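Hydrogen peroxide-inducible genes activator (Corynebacterium glutamicum, PDB 6G1D) probably senses hydrogen peroxide through redox chemistry of a cysteine and, as a LysR-type transcription factor, regulates genes of the peroxide response. Local coordinates at residues D171-V176 / T277-I282; Q188-S193 / A268-N273; L198-L203 / S250-I255. The protein carries 1 engineered substitution. All blocks are in the same frame, centred on the assembly; numbering follows the deposited sequence.

Contact 1: D171-V176 / T277-I282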
loop_
_atom_site.group_PDB
_atom_site.type_symbol
_atom_site.label_atom_id
_atom_site.label_comp_id
_atom_site.label_asym_id
_atom_site.label_seq_id
_atom_site.Cartn_x
_atom_site.Cartn_y
_atom_site.Cartn_z
ATOM N N ASP B 171 2.011 34.719 -2.028
ATOM C CA ASP B 171 1.538 34.222 -3.321
ATOM C C ASP B 171 2.740 33.899 -4.225
ATOM O O ASP B 171 3.622 34.742 -4.424
ATOM C CB ASP B 171 0.664 35.276 -3.994
ATOM C CG ASP B 171 -0.648 35.447 -3.315
ATOM O OD1 ASP B 171 -1.202 34.454 -2.820
ATOM O OD2 ASP B 171 -1.175 36.579 -3.286
ATOM N N GLU B 172 2.786 32.673 -4.717
ATOM C CA GLU B 172 3.894 32.216 -5.549
ATOM C C GLU B 172 3.382 32.045 -6.963
ATOM O O GLU B 172 2.450 31.244 -7.193
ATOM C CB GLU B 172 4.426 30.887 -5.055
ATOM C CG GLU B 172 5.513 30.287 -5.915
ATOM C CD GLU B 172 6.181 29.090 -5.280
ATOM O OE1 GLU B 172 5.546 28.439 -4.402
ATOM O OE2 GLU B 172 7.347 28.797 -5.681
ATOM N N ASP B 173 4.001 32.744 -7.907
ATOM C CA ASP B 173 3.584 32.654 -9.304
ATOM C C ASP B 173 3.926 31.294 -9.892
ATOM O O ASP B 173 4.859 30.645 -9.446
ATOM C CB ASP B 173 4.231 33.768 -10.135
ATOM C CG ASP B 173 3.616 35.140 -9.864
ATOM O OD1 ASP B 173 2.362 35.255 -9.677
ATOM O OD2 ASP B 173 4.385 36.124 -9.858
ATOM N N PHE B 174 3.141 30.866 -10.875
ATOM C CA PHE B 174 3.553 29.785 -11.762
ATOM C C PHE B 174 4.319 30.343 -12.983
ATOM O O PHE B 174 4.295 31.528 -13.263
ATOM C CB PHE B 174 2.356 29.006 -12.284
ATOM C CG PHE B 174 1.488 28.431 -11.202
ATOM C CD1 PHE B 174 2.042 27.664 -10.201
ATOM C CD2 PHE B 174 0.116 28.643 -11.203
ATOM C CE1 PHE B 174 1.252 27.135 -9.196
ATOM C CE2 PHE B 174 -0.677 28.117 -10.222
ATOM C CZ PHE B 174 -0.108 27.363 -9.215
ATOM N N ILE B 175 4.994 29.439 -13.662
ATOM C CA ILE B 175 5.638 29.682 -14.926
ATOM C C ILE B 175 5.344 28.464 -15.810
ATOM O O ILE B 175 5.219 27.355 -15.312
ATOM C CB ILE B 175 7.153 29.867 -14.759
ATOM C CG1 ILE B 175 7.804 30.365 -16.068
ATOM C CG2 ILE B 175 7.852 28.583 -14.271
ATOM C CD1 ILE B 175 9.154 31.036 -15.860
ATOM N N VAL B 176 5.204 28.706 -17.104
ATOM C CA VAL B 176 4.967 27.658 -18.103
ATOM C C VAL B 176 6.301 27.096 -18.552
ATOM O O VAL B 176 7.218 27.842 -18.857
ATOM C CB VAL B 176 4.198 28.209 -19.311
ATOM C CG1 VAL B 176 3.915 27.106 -20.325
ATOM C CG2 VAL B 176 2.900 28.881 -18.875
ATOM N N THR B 277 -3.717 36.348 -13.575
ATOM C CA THR B 277 -3.314 35.849 -12.286
ATOM C C THR B 277 -3.162 34.344 -12.379
ATOM O O THR B 277 -4.108 33.638 -12.689
ATOM C CB THR B 277 -4.329 36.237 -11.208
ATOM O OG1 THR B 277 -4.367 37.671 -11.148
ATOM C CG2 THR B 277 -3.883 35.667 -9.811
ATOM N N ALA B 278 -1.947 33.870 -12.126
ATOM C CA ALA B 278 -1.643 32.454 -12.165
ATOM C C ALA B 278 -0.631 32.172 -11.071
ATOM O O ALA B 278 0.601 32.252 -11.297
ATOM C CB ALA B 278 -1.096 32.081 -13.564
ATOM N N ASN B 279 -1.144 31.876 -9.888
ATOM C CA ASN B 279 -0.297 31.718 -8.707
ATOM C C ASN B 279 -0.949 30.757 -7.685
ATOM O O ASN B 279 -2.061 30.307 -7.901
ATOM C CB ASN B 279 0.024 33.125 -8.112
ATOM C CG ASN B 279 -1.193 33.827 -7.557
ATOM O OD1 ASN B 279 -2.235 33.239 -7.355
ATOM N ND2 ASN B 279 -1.049 35.113 -7.308
ATOM N N ARG B 280 -0.246 30.440 -6.607
ATOM C CA ARG B 280 -0.847 29.708 -5.471
ATOM C C ARG B 280 -0.547 30.482 -4.210
ATOM O O ARG B 280 0.490 31.165 -4.134
ATOM C CB ARG B 280 -0.290 28.308 -5.371
ATOM C CG ARG B 280 1.200 28.243 -5.116
ATOM C CD ARG B 280 1.662 26.835 -5.054
ATOM N NE ARG B 280 3.090 26.741 -4.820
ATOM C CZ ARG B 280 3.743 25.590 -4.734
ATOM N NH1 ARG B 280 3.091 24.430 -4.862
ATOM N NH2 ARG B 280 5.043 25.592 -4.516
ATOM N N ARG B 281 -1.458 30.415 -3.240
ATOM C CA ARG B 281 -1.246 31.046 -1.940
ATOM C C ARG B 281 -0.720 29.995 -0.985
ATOM O O ARG B 281 -1.406 28.997 -0.726
ATOM C CB ARG B 281 -2.530 31.697 -1.418
ATOM C CG ARG B 281 -2.359 32.320 -0.035
ATOM C CD ARG B 281 -3.317 33.463 0.182
ATOM N NE ARG B 281 -2.834 34.712 -0.421
ATOM C CZ ARG B 281 -3.588 35.796 -0.619
ATOM N NH1 ARG B 281 -4.892 35.792 -0.384
ATOM N NH2 ARG B 281 -3.022 36.879 -1.154
ATOM N N ILE B 282 0.486 30.213 -0.483
ATOM C CA ILE B 282 1.123 29.331 0.469
ATOM C C ILE B 282 0.944 29.912 1.863
ATOM O O ILE B 282 0.953 31.144 2.061
ATOM C CB ILE B 282 2.620 29.173 0.150
ATOM C CG1 ILE B 282 2.798 28.495 -1.188
ATOM C CG2 ILE B 282 3.326 28.337 1.210
ATOM C CD1 ILE B 282 2.244 27.065 -1.279
HETATM O O HOH W 1 -3.368 33.670 -4.571
HETATM O O HOH W 2 0.165 35.699 -11.224
HETATM O O HOH W 3 1.260 36.628 -7.808
HETATM O O HOH W 4 2.233 33.278 -13.377
#
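With CG anti to the backbone N (chi1 176°) and the chain extended beyond it, Glu172 reaches alongside Arg280, whose CG stands between its own N and carbonyl carbon and whose chain is straight as far as NE. The two side chains run side by side in the same direction, so the guanidinium turns its NE/NH2 edge to a single carboxylate oxygen. Glu172 OE1 lies 2.9 Å from Arg280 NH2 and 3.0 Å from Arg280 NE, in the guanidinium plane, while both nitrogens approach it from one face of the carboxylate; the two planes are 51° apart. The other oxygen, OE2, bonds to Ser256, and Arg280 NH1 bonds to Thr109. Between their backbones the antiparallel strands 164-179 and 267-287 are joined by Glu172 N to Arg280 O at 2.8 Å, Arg280 N to Glu172 O, and Phe174 N to Ala278 O at 2.9 Å. The Phe174 ring lays one face over Asn279 CA. On the opposite sheet face, Arg281 NE and NH2 meet Asp171 OD1 and OD2 with the two planes nearly parallel (18°), though both bonds are weak in angle. One water joins Asp171 OD1 to Asn279 OD1, and another joins Asp173 OD1 to Asn279 ND2; Asp173 OD2 turns to Asn324. The chemistry therefore differs across the sheet: a buried ion pair with further partners at both ends on the Glu172 side, and a hydrated, more exposed one at Asp171. A sulfate, probably from the crystallisation liquor, lies about 4 Å from the Arg280 side chain, which suggests that this arginine can attract anions.

Contact 2: Q188-S193 / A268-N273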
loop_
_atom_site.group_PDB
_atom_site.type_symbol
_atom_site.label_atom_id
_atom_site.label_comp_id
_atom_site.label_asym_id
_atom_site.label_seq_id
_atom_site.Cartn_x
_atom_site.Cartn_y
_atom_site.Cartn_z
ATOM N N GLN B 188 6.303 36.046 -23.151
ATOM C CA GLN B 188 5.992 36.665 -21.876
ATOM C C GLN B 188 4.595 37.291 -21.851
ATOM O O GLN B 188 4.239 37.981 -20.877
ATOM C CB GLN B 188 7.058 37.727 -21.557
ATOM C CG GLN B 188 8.488 37.182 -21.506
ATOM C CD GLN B 188 8.679 36.048 -20.532
ATOM O OE1 GLN B 188 8.175 36.097 -19.420
ATOM N NE2 GLN B 188 9.416 35.015 -20.938
ATOM N N ASP B 189 3.785 37.000 -22.857
ATOM C CA ASP B 189 2.499 37.694 -23.033
ATOM C C ASP B 189 1.316 36.723 -23.261
ATOM O O ASP B 189 0.337 37.088 -23.885
ATOM C CB ASP B 189 2.600 38.682 -24.220
ATOM C CG ASP B 189 2.871 37.978 -25.570
ATOM O OD1 ASP B 189 2.813 38.687 -26.602
ATOM O OD2 ASP B 189 3.097 36.736 -25.617
ATOM N N LEU B 190 1.398 35.508 -22.752
ATOM C CA LEU B 190 0.339 34.511 -23.016
ATOM C C LEU B 190 -0.946 34.938 -22.317
ATOM O O LEU B 190 -0.912 35.551 -21.239
ATOM C CB LEU B 190 0.739 33.118 -22.523
ATOM C CG LEU B 190 2.014 32.487 -23.101
ATOM C CD1 LEU B 190 2.297 31.134 -22.468
ATOM C CD2 LEU B 190 1.994 32.410 -24.597
ATOM N N GLU B 191 -2.079 34.627 -22.944
ATOM C CA GLU B 191 -3.380 34.709 -22.307
ATOM C C GLU B 191 -3.726 33.356 -21.743
ATOM O O GLU B 191 -3.147 32.372 -22.145
ATOM C CB GLU B 191 -4.431 35.145 -23.342
ATOM C CG GLU B 191 -4.316 36.604 -23.744
ATOM C CD GLU B 191 -4.732 37.540 -22.615
ATOM O OE1 GLU B 191 -4.523 38.762 -22.767
ATOM O OE2 GLU B 191 -5.302 37.103 -21.568
ATOM N N LEU B 192 -4.716 33.279 -20.873
ATOM C CA LEU B 192 -5.077 32.024 -20.235
ATOM C C LEU B 192 -5.480 30.997 -21.258
ATOM O O LEU B 192 -5.172 29.827 -21.130
ATOM C CB LEU B 192 -6.228 32.256 -19.290
ATOM C CG LEU B 192 -6.126 31.635 -17.922
ATOM C CD1 LEU B 192 -4.847 32.079 -17.269
ATOM C CD2 LEU B 192 -7.303 32.133 -17.125
ATOM N N SER B 193 -6.210 31.451 -22.257
ATOM C CA SER B 193 -6.624 30.605 -23.370
ATOM C C SER B 193 -5.477 29.870 -24.100
ATOM O O SER B 193 -5.703 28.869 -24.749
ATOM C CB SER B 193 -7.432 31.434 -24.374
ATOM O OG SER B 193 -6.651 32.471 -24.919
ATOM N N ALA B 268 12.415 25.226 -22.139
ATOM C CA ALA B 268 12.253 26.668 -22.193
ATOM C C ALA B 268 11.069 27.042 -21.338
ATOM O O ALA B 268 10.335 26.160 -20.891
ATOM C CB ALA B 268 12.055 27.137 -23.610
ATOM N N THR B 269 10.886 28.330 -21.088
ATOM C CA THR B 269 9.812 28.823 -20.249
ATOM C C THR B 269 9.042 29.925 -20.934
ATOM O O THR B 269 9.530 30.548 -21.861
ATOM C CB THR B 269 10.362 29.406 -18.911
ATOM O OG1 THR B 269 11.315 30.436 -19.187
ATOM C CG2 THR B 269 10.998 28.310 -18.048
ATOM N N ALA B 270 7.862 30.203 -20.407
ATOM C CA ALA B 270 7.000 31.266 -20.874
ATOM C C ALA B 270 6.138 31.764 -19.736
ATOM O O ALA B 270 5.921 31.048 -18.758
ATOM C CB ALA B 270 6.088 30.733 -21.954
ATOM N N ASN B 271 5.590 32.967 -19.887
ATOM C CA ASN B 271 4.679 33.503 -18.883
ATOM C C ASN B 271 3.432 34.093 -19.482
ATOM O O ASN B 271 3.426 34.543 -20.626
ATOM C CB ASN B 271 5.376 34.587 -18.046
ATOM C CG ASN B 271 6.353 34.003 -17.048
ATOM O OD1 ASN B 271 5.933 33.353 -16.086
ATOM N ND2 ASN B 271 7.649 34.200 -17.285
ATOM N N PHE B 272 2.390 34.129 -18.664
ATOM C CA PHE B 272 1.185 34.849 -18.977
ATOM C C PHE B 272 1.450 36.332 -18.824
ATOM O O PHE B 272 2.377 36.724 -18.110
ATOM C CB PHE B 272 0.050 34.413 -18.065
ATOM C CG PHE B 272 -0.271 32.957 -18.172
ATOM C CD1 PHE B 272 -0.938 32.475 -19.289
ATOM C CD2 PHE B 272 0.061 32.093 -17.159
ATOM C CE1 PHE B 272 -1.214 31.121 -19.405
ATOM C CE2 PHE B 272 -0.204 30.745 -17.260
ATOM C CZ PHE B 272 -0.843 30.254 -18.384
ATOM N N ASN B 273 0.629 37.145 -19.500
ATOM C CA ASN B 273 0.757 38.601 -19.448
ATOM C C ASN B 273 0.413 39.150 -18.050
ATOM O O ASN B 273 -0.142 38.436 -17.208
ATOM C CB ASN B 273 -0.033 39.296 -20.573
ATOM C CG ASN B 273 -1.535 39.157 -20.467
ATOM O OD1 ASN B 273 -2.171 39.654 -19.547
ATOM N ND2 ASN B 273 -2.111 38.535 -21.460
HETATM O O HOH W 5 10.320 32.925 -19.070
HETATM O O HOH W 6 -1.328 38.863 -23.807
#
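The Phe272 ring receives Leu192 CD1 over one face, 4.3 Å from Phe272 CE1, while the carbonyl oxygens of Leu190 and Glu191 lie at its edge, near the ring plane. Glu191 O is 3.6 Å from Phe272 CE1, so backbone oxygens face the rim C-H groups and not the ring face. The amides of Gln188 and Asn271 run side by side with their planes turned 58° apart. Asn271 ND2 donates to Gln188 OE1 at 2.9 Å, in the carbonyl plane on a lone pair and almost straight (165°). Gln188 reaches back over the strand because its chain bends at chi2 (-56°). A water then ties Gln188 NE2 to Thr269 OG1, and NE2 also bonds to Gly186 O. Leu190 is held through both its backbone N and O: Leu190 N donates to Asn271 O at 3.1 Å, and Leu190 O accepts from Asn273 N at 2.8 Å. Its CD1 meets Ala270 CB at 3.8 Å. Asn273 ND2 reaches Glu191 OE1 at 2.8 Å in a weak, bent bond. Val176 of the neighbouring strand 164-179 and Ala278, farther along 267-287 itself, lie against Phe272. The arrangement is a single bridge, Leu190 with Phe272, by which the loop after strand 164-179 crosses 267-287 where its regular strand geometry is broken, at the margin of an alpha/beta subdomain of the periplasmic-binding-protein-like effector domain found in LysR regulators.

Contact 3: L198-L203 / S250-I255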
loop_
_atom_site.group_PDB
_atom_site.type_symbol
_atom_site.label_atom_id
_atom_site.label_comp_id
_atom_site.label_asym_id
_atom_site.label_seq_id
_atom_site.Cartn_x
_atom_site.Cartn_y
_atom_site.Cartn_z
ATOM N N LEU B 198 -1.765 23.650 -25.168
ATOM C CA LEU B 198 -0.749 22.815 -24.526
ATOM C C LEU B 198 -1.313 21.443 -24.267
ATOM O O LEU B 198 -2.496 21.304 -23.937
ATOM C CB LEU B 198 -0.305 23.436 -23.185
ATOM C CG LEU B 198 0.272 24.845 -23.327
ATOM C CD1 LEU B 198 0.640 25.439 -21.991
ATOM C CD2 LEU B 198 1.491 24.818 -24.215
ATOM N N ASP B 199 -0.471 20.422 -24.421
ATOM C CA ASP B 199 -0.765 19.106 -23.861
ATOM C C ASP B 199 -0.158 19.120 -22.475
ATOM O O ASP B 199 1.044 18.900 -22.343
ATOM C CB ASP B 199 -0.163 17.980 -24.721
ATOM C CG ASP B 199 -0.839 17.868 -26.081
ATOM O OD1 ASP B 199 -0.108 17.700 -27.074
ATOM O OD2 ASP B 199 -2.094 17.982 -26.168
ATOM N N LEU B 200 -0.982 19.383 -21.470
ATOM C CA LEU B 200 -0.491 19.511 -20.101
ATOM C C LEU B 200 -0.142 18.165 -19.508
ATOM O O LEU B 200 -0.947 17.239 -19.575
ATOM C CB LEU B 200 -1.516 20.227 -19.216
ATOM C CG LEU B 200 -1.787 21.669 -19.586
ATOM C CD1 LEU B 200 -2.981 22.156 -18.749
ATOM C CD2 LEU B 200 -0.524 22.519 -19.369
ATOM N N LEU B 201 1.063 18.059 -18.947
ATOM C CA LEU B 201 1.474 16.904 -18.136
ATOM C C LEU B 201 1.430 17.379 -16.716
ATOM O O LEU B 201 2.138 18.320 -16.342
ATOM C CB LEU B 201 2.885 16.446 -18.482
ATOM C CG LEU B 201 3.103 16.097 -19.934
ATOM C CD1 LEU B 201 4.569 16.026 -20.312
ATOM C CD2 LEU B 201 2.463 14.767 -20.235
ATOM N N LEU B 202 0.615 16.724 -15.915
ATOM C CA LEU B 202 0.359 17.117 -14.530
ATOM C C LEU B 202 0.777 15.985 -13.604
ATOM O O LEU B 202 0.832 14.798 -13.979
ATOM C CB LEU B 202 -1.122 17.429 -14.319
ATOM C CG LEU B 202 -1.721 18.513 -15.251
ATOM C CD1 LEU B 202 -3.206 18.707 -15.026
ATOM C CD2 LEU B 202 -1.003 19.837 -15.043
ATOM N N LEU B 203 1.081 16.372 -12.369
ATOM C CA LEU B 203 1.233 15.418 -11.305
ATOM C C LEU B 203 -0.164 14.777 -11.094
ATOM O O LEU B 203 -1.183 15.357 -11.519
ATOM C CB LEU B 203 1.689 16.144 -10.061
ATOM C CG LEU B 203 3.063 16.801 -10.098
ATOM C CD1 LEU B 203 3.294 17.579 -8.799
ATOM C CD2 LEU B 203 4.147 15.766 -10.407
ATOM N N SER B 250 3.776 19.830 -22.056
ATOM C CA SER B 250 4.223 21.018 -21.362
ATOM C C SER B 250 3.672 20.979 -19.955
ATOM O O SER B 250 2.767 20.168 -19.656
ATOM C CB SER B 250 3.682 22.248 -22.089
ATOM O OG SER B 250 4.179 22.314 -23.418
ATOM N N THR B 251 4.153 21.866 -19.080
ATOM C CA THR B 251 3.586 21.954 -17.729
ATOM C C THR B 251 3.700 23.348 -17.140
ATOM O O THR B 251 4.193 24.272 -17.788
ATOM C CB THR B 251 4.180 20.853 -16.811
ATOM O OG1 THR B 251 3.316 20.608 -15.681
ATOM C CG2 THR B 251 5.572 21.234 -16.334
ATOM N N LEU B 252 3.155 23.497 -15.938
ATOM C CA LEU B 252 3.363 24.703 -15.127
ATOM C C LEU B 252 4.035 24.294 -13.808
ATOM O O LEU B 252 3.687 23.278 -13.239
ATOM C CB LEU B 252 2.083 25.453 -14.848
ATOM C CG LEU B 252 1.475 26.298 -15.970
ATOM C CD1 LEU B 252 0.947 25.444 -17.128
ATOM C CD2 LEU B 252 0.387 27.206 -15.457
ATOM N N VAL B 253 5.019 25.072 -13.379
ATOM C CA VAL B 253 5.668 24.844 -12.096
ATOM C C VAL B 253 5.686 26.144 -11.280
ATOM O O VAL B 253 5.603 27.248 -11.820
ATOM C CB VAL B 253 7.081 24.261 -12.223
ATOM C CG1 VAL B 253 7.034 22.958 -13.004
ATOM C CG2 VAL B 253 8.060 25.262 -12.829
ATOM N N PRO B 254 5.776 26.010 -9.953
ATOM C CA PRO B 254 5.955 27.213 -9.129
ATOM C C PRO B 254 7.311 27.824 -9.373
ATOM O O PRO B 254 8.263 27.085 -9.612
ATOM C CB PRO B 254 5.883 26.677 -7.695
ATOM C CG PRO B 254 5.398 25.275 -7.819
ATOM C CD PRO B 254 5.769 24.775 -9.148
ATOM N N ILE B 255 7.417 29.150 -9.319
ATOM C CA ILE B 255 8.687 29.798 -9.625
ATOM C C ILE B 255 9.872 29.397 -8.737
ATOM O O ILE B 255 11.006 29.389 -9.204
ATOM C CB ILE B 255 8.594 31.320 -9.705
ATOM C CG1 ILE B 255 8.085 31.963 -8.409
ATOM C CG2 ILE B 255 7.761 31.730 -10.935
ATOM C CD1 ILE B 255 8.398 33.449 -8.401
HETATM O O HOH W 7 2.459 21.021 -25.264
#
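Ser250 opens the segment and is bonded through both ends of its backbone: Ser250 N donates to Asp199 O at 2.9 Å, and Ser250 O accepts from Leu201 N at 2.8 Å, so Leu200 between them is bridged to it. Leu200 CA adds a CA-H...O contact of 3.4 Å to Ser250 O. The hydroxyl of Ser250, OG anti to the carbonyl carbon (chi1 -62°), shares a water with Asp199 N and lies 3.8 Å from Leu198 CD2. Thr251 begins strand 251-254, an outer strand of the mixed sheet in the LysR effector domain, whose PBP-like fold packs helices on a central sheet; here the extended loop 198-203 crosses the start of that strand. Thr251 OG1 donates to Leu201 O at 2.7 Å, nearly in line with the carbonyl bond (170°), as its chi1 of -159° swings the hydroxyl away from its own N. Thr251 also meets Val240 and Met241 of helix 237-245. Leu252 then turns CD1 to Leu200 CD2 at 4.0 Å, the two chains crossing obliquely, with Leu216 of helix 208-219 against Leu252. Further on, Val253 bonds through its backbone to Ile175 of strand 164-179, and its side chain lies against Met241.

How the contacts relate
All three contacts reach one mixed sheet of the LysR effector domain, with centres about 13 Å apart. Contact 1 pairs two neighbouring strands and adds ion pairs and waters to regular antiparallel backbone bonding; its Glu172 and Phe174 side is buried, its Asp171 side more exposed. Contact 2 shares strand 267-287 with it and lies farther out, where side-chain amides and a loop take over from strand pairing. Contact 3 joins a leucine-rich loop to the outer strand 251-254 through a few backbone bonds and apolar contacts, without ion pairs. Strand 164-179 bonds to both its neighbours, through Val176 with Ala270 and Ile175 with Val253, and Phe272 meets Leu252 between contacts 2 and 3.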